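Local coordinates for Sn-glycerol-3-phosphate ABC transporter substrate-binding protein UspB (Mycobacterium tuberculosis, PDB 4MFI) that serves as the substrate-binding subunit of an ABC transporter and binds glycerophosphocholine, presumably delivering it to the membrane components for uptake, at residues 152-157 and 302-307; 130-135 and 373-378; 225-230 and 419-424; 113-118 and 309-314. All coordinates share one frame; numbering follows the deposited sequence.

In the fold
Interactions 1 and 4 both involve the mixed sheet in which strands 144-160 and 307-310 are neighbours. Their segments 302-307 and 309-314 almost follow one another, yet the two contacts lie about 24 Å apart, centre to centre. Interaction 1 is closest to the middle of the chain, its centre about 4 Å from the centre of the chain. Interaction 2 touches it, with centres about 11 Å apart: Q374 NE2 lies 3.2 Å from P155 O, a probable hydrogen bond. Interaction 3 stands apart, where helix 409-427 packs on a short hairpin; its nearest atoms are about 14 Å from those of interaction 1. All four belong to the framework of a binding protein of the PBP clan.

Interaction 1. Residues 152-157 and 302-307; sequences RSTPLF and CPTGGA
R152 and S153 both grip the carbonyl oxygen of G305. R152 NE donates to G305 O at 2.8 Å, and the oxygen lies almost in the guanidinium plane. S153 N donates to the same G305 O at 3.0 Å. The two donors come from opposite faces of the carbonyl plane. A longer, weak bond from R152 NH2 adds to the first. In return G305 N donates to S153 O at 2.8 Å, which completes an antiparallel hydrogen-bonded pair. R152 reaches this oxygen because its chain bends at chi2 (-54°) and again at chi3 (-46°), bringing the guanidinium edge to the G305 carbonyl.

Further along, proline meets proline. P155 CG lies 3.7 Å from P303 CG, and the rings cross at a slant. C302 SG touches P155 CD at 3.8 Å. P303 O lies 3.1 Å from P155 CD and finds no polar partner in the model.

D138, outside both segments, forms the second shell. D138 OD2 makes a salt bridge with R152 NH2 and a hydrogen bond with T304 OG1. W208 packs on S153, P155 and P303. The contact joins strand 144-160 to the approach of strand 307-310 in the mixed sheet of this periplasmic-binding-protein fold. D138 probably offsets the buried charge of R152, while R152 NE and S153 N hold the G305 carbonyl from its two faces.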
loop_
_atom_site.group_PDB
_atom_site.type_symbol
_atom_site.label_atom_id
_atom_site.label_comp_id
_atom_site.label_asym_id
_atom_site.label_seq_id
_atom_site.Cartn_x
_atom_site.Cartn_y
_atom_site.Cartn_z
ATOM N N ARG A 152 1.319 -6.653 2.078
ATOM C CA ARG A 152 0.628 -5.739 1.175
ATOM C C ARG A 152 -0.770 -5.382 1.665
ATOM O O ARG A 152 -1.443 -6.192 2.296
ATOM C CB ARG A 152 0.563 -6.333 -0.241
ATOM C CG ARG A 152 1.925 -6.833 -0.783
ATOM C CD ARG A 152 3.051 -5.769 -0.726
ATOM N NE ARG A 152 2.533 -4.512 -1.240
ATOM C CZ ARG A 152 2.498 -4.168 -2.524
ATOM N NH1 ARG A 152 3.085 -4.921 -3.455
ATOM N NH2 ARG A 152 1.905 -3.035 -2.866
ATOM N N SER A 153 -1.190 -4.159 1.352
ATOM C CA SER A 153 -2.472 -3.621 1.780
ATOM C C SER A 153 -3.070 -2.826 0.632
ATOM O O SER A 153 -2.400 -2.576 -0.374
ATOM C CB SER A 153 -2.240 -2.666 2.939
ATOM O OG SER A 153 -1.370 -1.632 2.508
ATOM N N THR A 154 -4.333 -2.434 0.778
ATOM C CA THR A 154 -4.949 -1.454 -0.112
ATOM C C THR A 154 -5.840 -0.551 0.728
ATOM O O THR A 154 -6.139 -0.865 1.882
ATOM C CB THR A 154 -5.861 -2.093 -1.190
ATOM O OG1 THR A 154 -7.078 -2.534 -0.579
ATOM C CG2 THR A 154 -5.180 -3.246 -1.908
ATOM N N PRO A 155 -6.282 0.572 0.154
ATOM C CA PRO A 155 -7.357 1.295 0.835
ATOM C C PRO A 155 -8.670 0.507 0.782
ATOM O O PRO A 155 -8.863 -0.368 -0.073
ATOM C CB PRO A 155 -7.473 2.585 0.016
ATOM C CG PRO A 155 -6.111 2.755 -0.602
ATOM C CD PRO A 155 -5.723 1.351 -0.963
ATOM N N LEU A 156 -9.565 0.834 1.704
ATOM C CA LEU A 156 -10.864 0.189 1.820
ATOM C C LEU A 156 -11.859 1.261 2.255
ATOM O O LEU A 156 -11.493 2.181 2.987
ATOM C CB LEU A 156 -10.782 -0.913 2.873
ATOM C CG LEU A 156 -11.871 -1.977 2.867
ATOM C CD1 LEU A 156 -11.897 -2.702 1.534
ATOM C CD2 LEU A 156 -11.635 -2.957 4.018
ATOM N N PHE A 157 -13.105 1.159 1.795
ATOM C CA PHE A 157 -14.144 2.123 2.158
ATOM C C PHE A 157 -14.960 1.557 3.319
ATOM O O PHE A 157 -15.684 0.578 3.161
ATOM C CB PHE A 157 -15.037 2.423 0.942
ATOM C CG PHE A 157 -15.978 3.582 1.140
ATOM C CD1 PHE A 157 -17.167 3.426 1.851
ATOM C CD2 PHE A 157 -15.689 4.828 0.591
ATOM C CE1 PHE A 157 -18.040 4.510 2.037
ATOM C CE2 PHE A 157 -16.558 5.907 0.757
ATOM C CZ PHE A 157 -17.733 5.750 1.486
ATOM N N CYS A 302 -8.004 2.082 -7.316
ATOM C CA CYS A 302 -7.581 1.724 -5.972
ATOM C C CYS A 302 -6.115 1.326 -6.021
ATOM O O CYS A 302 -5.755 0.410 -6.748
ATOM C CB CYS A 302 -8.410 0.548 -5.458
ATOM S SG CYS A 302 -8.004 0.069 -3.758
ATOM N N PRO A 303 -5.261 2.009 -5.245
ATOM C CA PRO A 303 -3.840 1.657 -5.240
ATOM C C PRO A 303 -3.569 0.489 -4.310
ATOM O O PRO A 303 -4.429 0.076 -3.523
ATOM C CB PRO A 303 -3.183 2.915 -4.667
ATOM C CG PRO A 303 -4.211 3.410 -3.692
ATOM C CD PRO A 303 -5.543 3.159 -4.368
ATOM N N THR A 304 -2.361 -0.043 -4.405
ATOM C CA THR A 304 -1.877 -0.980 -3.408
ATOM C C THR A 304 -0.862 -0.262 -2.526
ATOM O O THR A 304 -0.485 0.880 -2.800
ATOM C CB THR A 304 -1.215 -2.165 -4.074
ATOM O OG1 THR A 304 -0.107 -1.682 -4.829
ATOM C CG2 THR A 304 -2.201 -2.859 -5.012
ATOM N N GLY A 305 -0.419 -0.928 -1.465
ATOM C CA GLY A 305 0.525 -0.341 -0.536
ATOM C C GLY A 305 1.275 -1.417 0.219
ATOM O O GLY A 305 1.007 -2.611 0.053
ATOM N N GLY A 306 2.219 -1.003 1.054
ATOM C CA GLY A 306 2.979 -1.943 1.863
ATOM C C GLY A 306 4.387 -2.195 1.355
ATOM O O GLY A 306 4.995 -1.324 0.732
ATOM N N ALA A 307 4.900 -3.398 1.610
ATOM C CA ALA A 307 6.319 -3.682 1.402
ATOM C C ALA A 307 6.589 -5.044 0.781
ATOM O O ALA A 307 5.796 -5.986 0.925
ATOM C CB ALA A 307 7.071 -3.561 2.723
#

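Interaction 2. Residues 130-135 and 373-378; sequences DYVDSL and DQLPHT
S134 and T378 meet through their hydroxyls. The S134 side chain can be followed outward from the first turn of helix 133-137. Its CB already lies 3.3 Å from T378 OG1. Its OG, set between the backbone N and the carbonyl carbon (chi1 66°), goes further and donates to T378 OG1 at 2.6 Å. T378 OG1 in turn donates a hydrogen bond to L375 O at 2.7 Å. The result is a short chain of bonds running from serine to threonine to a backbone carbonyl. T378 also has its OG1 between N and the carbonyl carbon (chi1 53°), which turns it back toward L375.

A water makes a second path to the same carbonyl. It accepts from S134 N at 3.0 Å and donates to L375 O at 3.0 Å. L375 O therefore receives both the threonine hydroxyl and the water.

Apolar contacts flank this polar line. V132, at the N-cap position of helix 133-137, sets CG1 4.1 Å from L375 CB, and the two side chains cross at about a right angle. L135 CD1 reaches L375 CD2 at 4.3 Å. L135 also packs on R152 of strand 144-160.

The contact ties the start of helix 133-137 to residues 375-378. It brings helices 133-137 and 366-374 together beside strand 144-160 of the mixed sheet in this PBP-clan protein. Both hydroxyls are buried. The one-way order of donors means that each is used as a donor, and that the threonine oxygen also accepts.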
loop_
_atom_site.group_PDB
_atom_site.type_symbol
_atom_site.label_atom_id
_atom_site.label_comp_id
_atom_site.label_asym_id
_atom_site.label_seq_id
_atom_site.Cartn_x
_atom_site.Cartn_y
_atom_site.Cartn_z
ATOM N N ASP A 130 1.186 -16.566 -10.865
ATOM C CA ASP A 130 0.285 -16.785 -9.730
ATOM C C ASP A 130 0.385 -15.698 -8.654
ATOM O O ASP A 130 -0.329 -15.746 -7.655
ATOM C CB ASP A 130 0.499 -18.166 -9.095
ATOM C CG ASP A 130 -0.601 -18.527 -8.090
ATOM O OD1 ASP A 130 -1.803 -18.379 -8.416
ATOM O OD2 ASP A 130 -0.263 -18.947 -6.962
ATOM N N TYR A 131 1.272 -14.723 -8.832
ATOM C CA TYR A 131 1.230 -13.550 -7.960
ATOM C C TYR A 131 0.144 -12.613 -8.456
ATOM O O TYR A 131 -0.027 -12.449 -9.670
ATOM C CB TYR A 131 2.586 -12.833 -7.905
ATOM C CG TYR A 131 3.600 -13.576 -7.069
ATOM C CD1 TYR A 131 4.297 -14.661 -7.590
ATOM C CD2 TYR A 131 3.824 -13.224 -5.746
ATOM C CE1 TYR A 131 5.204 -15.355 -6.823
ATOM C CE2 TYR A 131 4.731 -13.913 -4.968
ATOM C CZ TYR A 131 5.422 -14.975 -5.514
ATOM O OH TYR A 131 6.327 -15.670 -4.751
ATOM N N VAL A 132 -0.598 -12.021 -7.520
ATOM C CA VAL A 132 -1.594 -11.000 -7.844
ATOM C C VAL A 132 -0.929 -9.993 -8.781
ATOM O O VAL A 132 0.177 -9.522 -8.506
ATOM C CB VAL A 132 -2.114 -10.312 -6.565
ATOM C CG1 VAL A 132 -3.003 -9.117 -6.896
ATOM C CG2 VAL A 132 -2.869 -11.322 -5.690
ATOM N N ASP A 133 -1.578 -9.698 -9.903
ATOM C CA ASP A 133 -0.924 -8.963 -10.984
ATOM C C ASP A 133 -0.339 -7.637 -10.528
ATOM O O ASP A 133 0.845 -7.360 -10.771
ATOM C CB ASP A 133 -1.880 -8.718 -12.159
ATOM C CG ASP A 133 -2.179 -9.974 -12.957
ATOM O OD1 ASP A 133 -1.480 -10.988 -12.767
ATOM O OD2 ASP A 133 -3.108 -9.935 -13.799
ATOM N N SER A 134 -1.152 -6.822 -9.857
ATOM C CA SER A 134 -0.695 -5.496 -9.454
ATOM C C SER A 134 0.414 -5.592 -8.420
ATOM O O SER A 134 1.336 -4.779 -8.426
ATOM C CB SER A 134 -1.849 -4.638 -8.918
ATOM O OG SER A 134 -2.350 -5.181 -7.710
ATOM N N LEU A 135 0.332 -6.586 -7.538
ATOM C CA LEU A 135 1.282 -6.677 -6.428
ATOM C C LEU A 135 2.690 -7.009 -6.910
ATOM O O LEU A 135 3.670 -6.550 -6.328
ATOM C CB LEU A 135 0.818 -7.679 -5.369
ATOM C CG LEU A 135 -0.499 -7.336 -4.661
ATOM C CD1 LEU A 135 -0.814 -8.378 -3.588
ATOM C CD2 LEU A 135 -0.460 -5.935 -4.062
ATOM N N ASP A 373 -11.348 -9.506 -2.684
ATOM C CA ASP A 373 -11.994 -9.406 -3.985
ATOM C C ASP A 373 -11.638 -8.130 -4.735
ATOM O O ASP A 373 -11.791 -8.062 -5.954
ATOM C CB ASP A 373 -13.509 -9.547 -3.835
ATOM C CG ASP A 373 -13.928 -10.961 -3.452
ATOM O OD1 ASP A 373 -13.111 -11.897 -3.591
ATOM O OD2 ASP A 373 -15.082 -11.138 -3.013
ATOM N N GLN A 374 -11.140 -7.130 -4.018
ATOM C CA GLN A 374 -10.733 -5.891 -4.672
ATOM C C GLN A 374 -9.369 -6.007 -5.369
ATOM O O GLN A 374 -9.052 -5.206 -6.248
ATOM C CB GLN A 374 -10.726 -4.726 -3.675
ATOM C CG GLN A 374 -10.551 -3.374 -4.350
ATOM C CD GLN A 374 -10.658 -2.179 -3.421
ATOM O OE1 GLN A 374 -11.082 -1.107 -3.848
ATOM N NE2 GLN A 374 -10.257 -2.345 -2.160
ATOM N N LEU A 375 -8.558 -6.992 -4.986
ATOM C CA LEU A 375 -7.196 -7.105 -5.536
ATOM C C LEU A 375 -7.043 -7.087 -7.076
ATOM O O LEU A 375 -6.120 -6.443 -7.591
ATOM C CB LEU A 375 -6.453 -8.305 -4.927
ATOM C CG LEU A 375 -5.921 -8.050 -3.513
ATOM C CD1 LEU A 375 -5.314 -9.307 -2.904
ATOM C CD2 LEU A 375 -4.900 -6.921 -3.511
ATOM N N PRO A 376 -7.940 -7.770 -7.820
ATOM C CA PRO A 376 -7.808 -7.734 -9.283
ATOM C C PRO A 376 -8.177 -6.377 -9.872
ATOM O O PRO A 376 -8.005 -6.171 -11.075
ATOM C CB PRO A 376 -8.829 -8.779 -9.756
ATOM C CG PRO A 376 -9.083 -9.635 -8.574
ATOM C CD PRO A 376 -8.965 -8.739 -7.397
ATOM N N HIS A 377 -8.670 -5.471 -9.032
ATOM C CA HIS A 377 -9.167 -4.177 -9.481
ATOM C C HIS A 377 -8.335 -3.044 -8.916
ATOM O O HIS A 377 -8.816 -1.944 -8.672
ATOM C CB HIS A 377 -10.632 -4.044 -9.085
ATOM C CG HIS A 377 -11.465 -5.188 -9.553
ATOM N ND1 HIS A 377 -11.758 -5.394 -10.883
ATOM C CD2 HIS A 377 -12.038 -6.212 -8.877
ATOM C CE1 HIS A 377 -12.497 -6.483 -11.006
ATOM N NE2 HIS A 377 -12.679 -6.999 -9.804
ATOM N N THR A 378 -7.063 -3.336 -8.723
ATOM C CA THR A 378 -6.122 -2.344 -8.224
ATOM C C THR A 378 -5.166 -1.907 -9.332
ATOM O O THR A 378 -5.062 -2.554 -10.377
ATOM C CB THR A 378 -5.329 -2.861 -6.999
ATOM O OG1 THR A 378 -4.726 -4.119 -7.316
ATOM C CG2 THR A 378 -6.249 -3.043 -5.802
HETATM O O HOH W 1 -4.151 -7.235 -9.695
#

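Interaction 3. Residues 225-230 and 419-424; sequences WTLTLT and RLQVIL
L227, L229 and W225 press against three residues of helix 409-427. Segment 225-230 includes the second strand of a small antiparallel beta hairpin, 222-223 with 226-227; the hairpin and the loop after it pack on the helix. L227 is the central bump. Its CD1 fits into the hollow between L420 and Q421, 3.8 Å from L420 CB and 3.5 Å from Q421 N, so the methyl sits close to the helix backbone. Q421 OE1 closes the other side of it.

L229 makes the next bump. Its CD1 meets L420 CD1 at 3.7 Å, and the two leucines cross at about a right angle. L420 thus takes L227 at its base and L229 at its end. L420 also packs on I394 and I395 of helix 391-405.

One helical turn later, L424 plays the opposite part. It is a helix bump that fills the angle between the indole and the main chain of W225. Its CD1 approaches CE3 of W225 obliquely at 3.7 Å, and its CD2 lies 3.5 Å from W225 O. CG of L424 lies anti to the backbone N (chi1 -175°), which carries both methyls toward the tryptophan. Y383 meets W225 edge-to-face.

No direct hydrogen bond joins the two segments. The Q421 amide works through two waters instead. One water links Q421 NE2 to W225 O, while the other accepts from L227 N and donates to Q421 OE1 at 2.6 Å.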
loop_
_atom_site.group_PDB
_atom_site.type_symbol
_atom_site.label_atom_id
_atom_site.label_comp_id
_atom_site.label_asym_id
_atom_site.label_seq_id
_atom_site.Cartn_x
_atom_site.Cartn_y
_atom_site.Cartn_z
ATOM N N TRP A 225 6.785 9.580 -15.920
ATOM C CA TRP A 225 7.625 10.650 -15.366
ATOM C C TRP A 225 7.088 12.060 -15.579
ATOM O O TRP A 225 7.698 13.037 -15.133
ATOM C CB TRP A 225 9.044 10.578 -15.932
ATOM C CG TRP A 225 9.750 9.320 -15.591
ATOM C CD1 TRP A 225 10.189 8.361 -16.462
ATOM C CD2 TRP A 225 10.109 8.864 -14.278
ATOM N NE1 TRP A 225 10.800 7.340 -15.771
ATOM C CE2 TRP A 225 10.759 7.622 -14.429
ATOM C CE3 TRP A 225 9.924 9.375 -12.989
ATOM C CZ2 TRP A 225 11.240 6.893 -13.340
ATOM C CZ3 TRP A 225 10.404 8.654 -11.910
ATOM C CH2 TRP A 225 11.053 7.424 -12.091
ATOM N N THR A 226 5.952 12.169 -16.257
ATOM C CA THR A 226 5.375 13.463 -16.591
ATOM C C THR A 226 4.353 13.866 -15.534
ATOM O O THR A 226 3.328 13.209 -15.358
ATOM C CB THR A 226 4.757 13.405 -18.001
ATOM O OG1 THR A 226 5.799 13.113 -18.945
ATOM C CG2 THR A 226 4.081 14.719 -18.369
ATOM N N LEU A 227 4.655 14.936 -14.810
ATOM C CA LEU A 227 3.778 15.384 -13.734
ATOM C C LEU A 227 2.472 15.944 -14.294
ATOM O O LEU A 227 2.462 16.632 -15.324
ATOM C CB LEU A 227 4.497 16.402 -12.854
ATOM C CG LEU A 227 5.791 15.892 -12.201
ATOM C CD1 LEU A 227 6.468 16.999 -11.419
ATOM C CD2 LEU A 227 5.523 14.706 -11.298
ATOM N N THR A 228 1.366 15.623 -13.631
ATOM C CA THR A 228 0.039 15.963 -14.147
ATOM C C THR A 228 -0.864 16.542 -13.057
ATOM O O THR A 228 -2.088 16.508 -13.176
ATOM C CB THR A 228 -0.653 14.745 -14.827
ATOM O OG1 THR A 228 -0.708 13.633 -13.924
ATOM C CG2 THR A 228 0.096 14.319 -16.078
ATOM N N LEU A 229 -0.261 17.077 -11.999
ATOM C CA LEU A 229 -1.029 17.704 -10.930
ATOM C C LEU A 229 -1.822 18.915 -11.419
ATOM O O LEU A 229 -2.875 19.237 -10.866
ATOM C CB LEU A 229 -0.108 18.126 -9.787
ATOM C CG LEU A 229 0.399 17.000 -8.894
ATOM C CD1 LEU A 229 1.566 17.479 -8.075
ATOM C CD2 LEU A 229 -0.709 16.511 -7.970
ATOM N N THR A 230 -1.323 19.594 -12.448
ATOM C CA THR A 230 -1.992 20.804 -12.916
ATOM C C THR A 230 -2.921 20.557 -14.100
ATOM O O THR A 230 -3.487 21.506 -14.661
ATOM C CB THR A 230 -0.980 21.892 -13.287
ATOM O OG1 THR A 230 -0.066 21.379 -14.266
ATOM C CG2 THR A 230 -0.203 22.339 -12.047
ATOM N N ARG A 419 7.847 22.201 -7.378
ATOM C CA ARG A 419 8.807 21.634 -6.431
ATOM C C ARG A 419 9.165 20.196 -6.775
ATOM O O ARG A 419 10.335 19.804 -6.711
ATOM C CB ARG A 419 8.273 21.744 -5.000
ATOM C CG ARG A 419 8.261 23.205 -4.529
ATOM C CD ARG A 419 7.421 23.425 -3.315
ATOM N NE ARG A 419 7.845 22.594 -2.201
ATOM C CZ ARG A 419 7.002 22.043 -1.338
ATOM N NH1 ARG A 419 7.464 21.297 -0.351
ATOM N NH2 ARG A 419 5.692 22.232 -1.472
ATOM N N LEU A 420 8.157 19.414 -7.133
ATOM C CA LEU A 420 8.373 18.019 -7.510
ATOM C C LEU A 420 9.207 17.902 -8.784
ATOM O O LEU A 420 10.037 16.999 -8.910
ATOM C CB LEU A 420 7.038 17.295 -7.696
ATOM C CG LEU A 420 6.166 17.110 -6.446
ATOM C CD1 LEU A 420 4.887 16.367 -6.821
ATOM C CD2 LEU A 420 6.911 16.376 -5.346
ATOM N N GLN A 421 8.986 18.809 -9.737
ATOM C CA GLN A 421 9.734 18.781 -10.991
ATOM C C GLN A 421 11.225 18.994 -10.727
ATOM O O GLN A 421 12.071 18.284 -11.277
ATOM C CB GLN A 421 9.218 19.852 -11.956
ATOM C CG GLN A 421 9.806 19.717 -13.354
ATOM C CD GLN A 421 9.266 18.509 -14.070
ATOM O OE1 GLN A 421 8.056 18.382 -14.255
ATOM N NE2 GLN A 421 10.156 17.605 -14.478
ATOM N N VAL A 422 11.539 19.968 -9.876
ATOM C CA VAL A 422 12.926 20.242 -9.517
ATOM C C VAL A 422 13.572 19.027 -8.847
ATOM O O VAL A 422 14.682 18.630 -9.206
ATOM C CB VAL A 422 13.027 21.492 -8.624
ATOM C CG1 VAL A 422 14.417 21.622 -8.023
ATOM C CG2 VAL A 422 12.685 22.735 -9.426
ATOM N N ILE A 423 12.866 18.411 -7.902
ATOM C CA ILE A 423 13.410 17.242 -7.207
ATOM C C ILE A 423 13.602 16.065 -8.168
ATOM O O ILE A 423 14.641 15.408 -8.162
ATOM C CB ILE A 423 12.520 16.832 -6.012
ATOM C CG1 ILE A 423 12.612 17.889 -4.905
ATOM C CG2 ILE A 423 12.939 15.459 -5.457
ATOM C CD1 ILE A 423 11.538 17.759 -3.847
ATOM N N LEU A 424 12.601 15.810 -9.000
ATOM C CA LEU A 424 12.676 14.725 -9.971
ATOM C C LEU A 424 13.870 14.898 -10.912
ATOM O O LEU A 424 14.650 13.965 -11.126
ATOM C CB LEU A 424 11.382 14.679 -10.788
ATOM C CG LEU A 424 11.263 13.511 -11.762
ATOM C CD1 LEU A 424 11.166 12.188 -10.995
ATOM C CD2 LEU A 424 10.054 13.716 -12.664
HETATM O O HOH W 2 9.138 15.170 -16.096
HETATM O O HOH W 3 6.633 16.790 -15.807
#

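Interaction 4. Residues 113-118 and 309-314; sequences VLTALD and LAIPAK
A single backbone bridge, L114 with P312, joins the loop before helix 118-124 to residues 311-313. A313 N donates to V113 O at 2.8 Å, nearly straight (171°) but from above the carbonyl plane. T115 N donates to I311 O at 2.8 Å, and this bond runs nearly along the C=O axis. The threonine adds a second bond with its side chain. With OG1 anti to its carbonyl carbon (chi1 -56°), the hydroxyl swings to I311 O and donates at 3.0 Å from above the carbonyl plane. One residue therefore clasps one oxygen twice.

In the fold, strand 307-310 lies between strands 97-101 and 144-160 of the mixed sheet. The bridge lies where the chain leaves this sheet, in a protein of the periplasmic-binding-protein clan. L324 and I327 of helix 317-330 also pack on I311.

Side chains fill in around the bridge. L117 CD2 meets I311 CD1 at 3.7 Å, the two side chains crossing at a slant. L114 lays CD2 4.0 Å from A310 CB, next to L100 and F108. Two waters also link the segments: one donates to V113 O and accepts from K314 N, and the other accepts from I311 N and lies 2.8 Å from T115 O.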
loop_
_atom_site.group_PDB
_atom_site.type_symbol
_atom_site.label_atom_id
_atom_site.label_comp_id
_atom_site.label_asym_id
_atom_site.label_seq_id
_atom_site.Cartn_x
_atom_site.Cartn_y
_atom_site.Cartn_z
ATOM N N VAL A 113 21.824 -1.024 -6.224
ATOM C CA VAL A 113 22.166 -1.920 -5.116
ATOM C C VAL A 113 21.207 -3.097 -4.904
ATOM O O VAL A 113 21.374 -3.859 -3.952
ATOM C CB VAL A 113 22.355 -1.155 -3.781
ATOM C CG1 VAL A 113 23.383 -0.044 -3.943
ATOM C CG2 VAL A 113 21.018 -0.600 -3.277
ATOM N N LEU A 114 20.211 -3.243 -5.779
ATOM C CA LEU A 114 19.305 -4.390 -5.730
ATOM C C LEU A 114 19.444 -5.289 -6.958
ATOM O O LEU A 114 19.737 -4.825 -8.061
ATOM C CB LEU A 114 17.852 -3.936 -5.617
ATOM C CG LEU A 114 17.454 -3.084 -4.413
ATOM C CD1 LEU A 114 15.956 -2.810 -4.485
ATOM C CD2 LEU A 114 17.823 -3.755 -3.104
ATOM N N THR A 115 19.198 -6.579 -6.766
ATOM C CA THR A 115 19.237 -7.541 -7.861
ATOM C C THR A 115 17.945 -7.502 -8.667
ATOM O O THR A 115 16.855 -7.582 -8.096
ATOM C CB THR A 115 19.406 -8.970 -7.307
ATOM O OG1 THR A 115 20.576 -9.030 -6.481
ATOM C CG2 THR A 115 19.530 -9.989 -8.433
ATOM N N ALA A 116 18.058 -7.373 -9.987
ATOM C CA ALA A 116 16.915 -7.594 -10.868
ATOM C C ALA A 116 16.624 -9.092 -10.856
ATOM O O ALA A 116 17.514 -9.907 -11.118
ATOM C CB ALA A 116 17.216 -7.108 -12.283
ATOM N N LEU A 117 15.382 -9.452 -10.546
ATOM C CA LEU A 117 15.044 -10.825 -10.161
ATOM C C LEU A 117 14.598 -11.753 -11.284
ATOM O O LEU A 117 14.467 -12.957 -11.066
ATOM C CB LEU A 117 13.946 -10.813 -9.092
ATOM C CG LEU A 117 14.303 -10.120 -7.780
ATOM C CD1 LEU A 117 13.118 -10.111 -6.829
ATOM C CD2 LEU A 117 15.502 -10.802 -7.139
ATOM N N ASP A 118 14.362 -11.216 -12.474
ATOM C CA ASP A 118 13.691 -11.993 -13.518
ATOM C C ASP A 118 14.416 -13.265 -13.955
ATOM O O ASP A 118 13.787 -14.317 -14.118
ATOM C CB ASP A 118 13.400 -11.102 -14.718
ATOM C CG ASP A 118 12.647 -9.859 -14.322
ATOM O OD1 ASP A 118 13.298 -8.921 -13.813
ATOM O OD2 ASP A 118 11.404 -9.830 -14.478
ATOM N N LEU A 309 9.958 -7.965 -0.577
ATOM C CA LEU A 309 11.262 -8.518 -0.231
ATOM C C LEU A 309 12.221 -8.418 -1.411
ATOM O O LEU A 309 11.886 -8.838 -2.527
ATOM C CB LEU A 309 11.115 -9.983 0.191
ATOM C CG LEU A 309 10.217 -10.252 1.396
ATOM C CD1 LEU A 309 10.127 -11.751 1.680
ATOM C CD2 LEU A 309 10.733 -9.505 2.619
ATOM N N ALA A 310 13.405 -7.861 -1.162
ATOM C CA ALA A 310 14.408 -7.645 -2.204
ATOM C C ALA A 310 15.725 -8.334 -1.846
ATOM O O ALA A 310 15.975 -8.654 -0.683
ATOM C CB ALA A 310 14.645 -6.149 -2.399
ATOM N N ILE A 311 16.568 -8.536 -2.854
ATOM C CA ILE A 311 17.863 -9.186 -2.685
ATOM C C ILE A 311 18.960 -8.211 -3.105
ATOM O O ILE A 311 19.021 -7.810 -4.263
ATOM C CB ILE A 311 17.956 -10.452 -3.571
ATOM C CG1 ILE A 311 16.817 -11.425 -3.250
ATOM C CG2 ILE A 311 19.316 -11.137 -3.423
ATOM C CD1 ILE A 311 16.796 -12.644 -4.172
ATOM N N PRO A 312 19.832 -7.818 -2.165
ATOM C CA PRO A 312 20.921 -6.902 -2.523
ATOM C C PRO A 312 21.820 -7.427 -3.644
ATOM O O PRO A 312 22.081 -8.635 -3.745
ATOM C CB PRO A 312 21.713 -6.785 -1.220
ATOM C CG PRO A 312 20.667 -6.985 -0.155
ATOM C CD PRO A 312 19.785 -8.076 -0.715
ATOM N N ALA A 313 22.304 -6.502 -4.469
ATOM C CA ALA A 313 23.161 -6.836 -5.600
ATOM C C ALA A 313 24.522 -7.383 -5.178
ATOM O O ALA A 313 25.131 -8.154 -5.921
ATOM C CB ALA A 313 23.346 -5.618 -6.500
ATOM N N LYS A 314 25.012 -6.985 -4.005
ATOM C CA LYS A 314 26.371 -7.368 -3.611
ATOM C C LYS A 314 26.446 -8.690 -2.835
ATOM O O LYS A 314 27.216 -8.834 -1.885
ATOM C CB LYS A 314 27.077 -6.241 -2.857
ATOM C CG LYS A 314 26.510 -5.921 -1.495
ATOM C CD LYS A 314 27.553 -5.215 -0.641
ATOM C CE LYS A 314 28.193 -4.060 -1.388
ATOM N NZ LYS A 314 29.028 -3.206 -0.500
HETATM O O HOH W 4 23.946 -4.434 -2.782
HETATM O O HOH W 5 16.032 -7.403 -5.425
#